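Isocitrate dehydrogenase [NAD] subunit 1 (Saccharomyces cerevisiae, PDB 3BLX) forms, with a second kind of subunit, the allosteric mitochondrial octamer that oxidatively decarboxylates isocitrate to 2-oxoglutarate with NAD in the citric acid cycle. Local coordinates at residues 337-340 with 341-345. Residues are numbered along the deposited sequence; the frame is centred on the assembly and turned at random.
Sequences DFTN and EIINK
F338 carries CG anti to its backbone N (chi1 -177°), while I342 sets CG1 anti to its carbonyl carbon and then runs extended to CD1; together these torsions bring a methyl over a phenyl face, one turn apart on the amphipathic C-terminal alpha-helix 335-347. The methyl makes a CH-pi contact, CD1 of I342 lying 3.9 Å from the centroid of the F338 ring and shifted toward its rim, nearest CE2. A flat aromatic and a long, slender branch suit this buried side, where helices 289-302 and 306-320 pack against both residues.

Round the helix, T339 and I343 run side by side, with CG2 of T339 3.9 Å from CD1 of I343. These beta-branched residues face helix 27-42; threonine suits its buried place because OG1 hydrogen-bonds to the carbonyl O of T335 and to S35 OG, so the hydroxyl is satisfied while its methyl joins the apolar surface.

Beneath the side chains runs the i to i+4 ladder: the amides of E341, I342, I343 and N344 donate to the carbonyls of D337, F338, T339 and N340. Its straightest rung joins I343 N to T339 O at 2.9 Å (N-H...O 172°). Polar residues occupy the more exposed side: the asparagines N340 and N344 suit it because their amides can meet water there, and K345 reaches away to a salt bridge with E321. There the E341 chain bends at chi2, and its OE2 accepts a weak hydrogen bond from ND2 of N344, 3.4 Å away.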
loop_
_atom_site.group_PDB
_atom_site.type_symbol
_atom_site.label_atom_id
_atom_site.label_comp_id
_atom_site.label_asym_id
_atom_site.label_seq_id
_atom_site.Cartn_x
_atom_site.Cartn_y
_atom_site.Cartn_z
ATOM N N ASP E 337 -38.313 -4.163 34.875
ATOM C CA ASP E 337 -38.852 -3.136 35.759
ATOM C C ASP E 337 -37.922 -1.935 35.763
ATOM O O ASP E 337 -38.350 -0.787 35.663
ATOM C CB ASP E 337 -39.022 -3.663 37.193
ATOM C CG ASP E 337 -40.120 -4.729 37.313
ATOM O OD1 ASP E 337 -41.029 -4.771 36.436
ATOM O OD2 ASP E 337 -40.068 -5.526 38.288
ATOM N N PHE E 338 -36.637 -2.215 35.885
ATOM C CA PHE E 338 -35.620 -1.186 35.974
ATOM C C PHE E 338 -35.603 -0.363 34.692
ATOM O O PHE E 338 -35.546 0.861 34.732
ATOM C CB PHE E 338 -34.262 -1.848 36.241
ATOM C CG PHE E 338 -33.141 -0.890 36.427
ATOM C CD1 PHE E 338 -33.162 0.022 37.456
ATOM C CD2 PHE E 338 -32.048 -0.914 35.579
ATOM C CE1 PHE E 338 -32.117 0.907 37.638
ATOM C CE2 PHE E 338 -31.000 -0.029 35.754
ATOM C CZ PHE E 338 -31.036 0.882 36.783
ATOM N N THR E 339 -35.665 -1.047 33.556
ATOM C CA THR E 339 -35.686 -0.388 32.261
ATOM C C THR E 339 -36.889 0.535 32.147
ATOM O O THR E 339 -36.741 1.713 31.778
ATOM C CB THR E 339 -35.738 -1.395 31.099
ATOM O OG1 THR E 339 -34.600 -2.262 31.158
ATOM C CG2 THR E 339 -35.740 -0.668 29.770
ATOM N N ASN E 340 -38.072 0.002 32.471
ATOM C CA ASN E 340 -39.310 0.775 32.395
ATOM C C ASN E 340 -39.327 2.024 33.297
ATOM O O ASN E 340 -39.852 3.065 32.895
ATOM C CB ASN E 340 -40.512 -0.120 32.643
ATOM C CG ASN E 340 -40.732 -1.111 31.515
ATOM O OD1 ASN E 340 -40.350 -0.857 30.363
ATOM N ND2 ASN E 340 -41.346 -2.254 31.836
ATOM N N GLU E 341 -38.736 1.921 34.493
ATOM C CA GLU E 341 -38.584 3.055 35.382
ATOM C C GLU E 341 -37.715 4.138 34.749
ATOM O O GLU E 341 -37.991 5.329 34.882
ATOM C CB GLU E 341 -37.960 2.627 36.720
ATOM C CG GLU E 341 -38.698 3.110 37.999
ATOM C CD GLU E 341 -38.940 4.629 38.098
ATOM O OE1 GLU E 341 -38.130 5.320 38.758
ATOM O OE2 GLU E 341 -39.956 5.126 37.554
ATOM N N ILE E 342 -36.653 3.724 34.071
ATOM C CA ILE E 342 -35.765 4.667 33.403
ATOM C C ILE E 342 -36.491 5.369 32.263
ATOM O O ILE E 342 -36.461 6.584 32.168
ATOM C CB ILE E 342 -34.490 3.973 32.877
ATOM C CG1 ILE E 342 -33.550 3.632 34.041
ATOM C CG2 ILE E 342 -33.753 4.856 31.884
ATOM C CD1 ILE E 342 -32.505 2.590 33.678
ATOM N N ILE E 343 -37.151 4.593 31.408
ATOM C CA ILE E 343 -37.933 5.134 30.320
ATOM C C ILE E 343 -38.997 6.093 30.848
ATOM O O ILE E 343 -39.319 7.093 30.197
ATOM C CB ILE E 343 -38.616 4.013 29.543
ATOM C CG1 ILE E 343 -37.560 3.160 28.847
ATOM C CG2 ILE E 343 -39.599 4.591 28.527
ATOM C CD1 ILE E 343 -38.140 1.966 28.118
ATOM N N ASN E 344 -39.530 5.790 32.032
ATOM C CA ASN E 344 -40.554 6.613 32.655
ATOM C C ASN E 344 -40.039 7.997 33.067
ATOM O O ASN E 344 -40.722 9.000 32.866
ATOM C CB ASN E 344 -41.180 5.878 33.849
ATOM C CG ASN E 344 -42.276 6.685 34.530
ATOM O OD1 ASN E 344 -43.315 6.942 33.928
ATOM N ND2 ASN E 344 -42.048 7.085 35.796
ATOM N N LYS E 345 -38.843 8.058 33.642
ATOM C CA LYS E 345 -38.260 9.353 34.020
ATOM C C LYS E 345 -37.858 10.126 32.786
ATOM O O LYS E 345 -37.659 11.335 32.848
ATOM C CB LYS E 345 -37.031 9.196 34.927
ATOM C CG LYS E 345 -37.125 8.002 35.830
ATOM C CD LYS E 345 -36.341 8.211 37.107
ATOM C CE LYS E 345 -37.134 9.059 38.086
ATOM N NZ LYS E 345 -36.502 9.056 39.418
#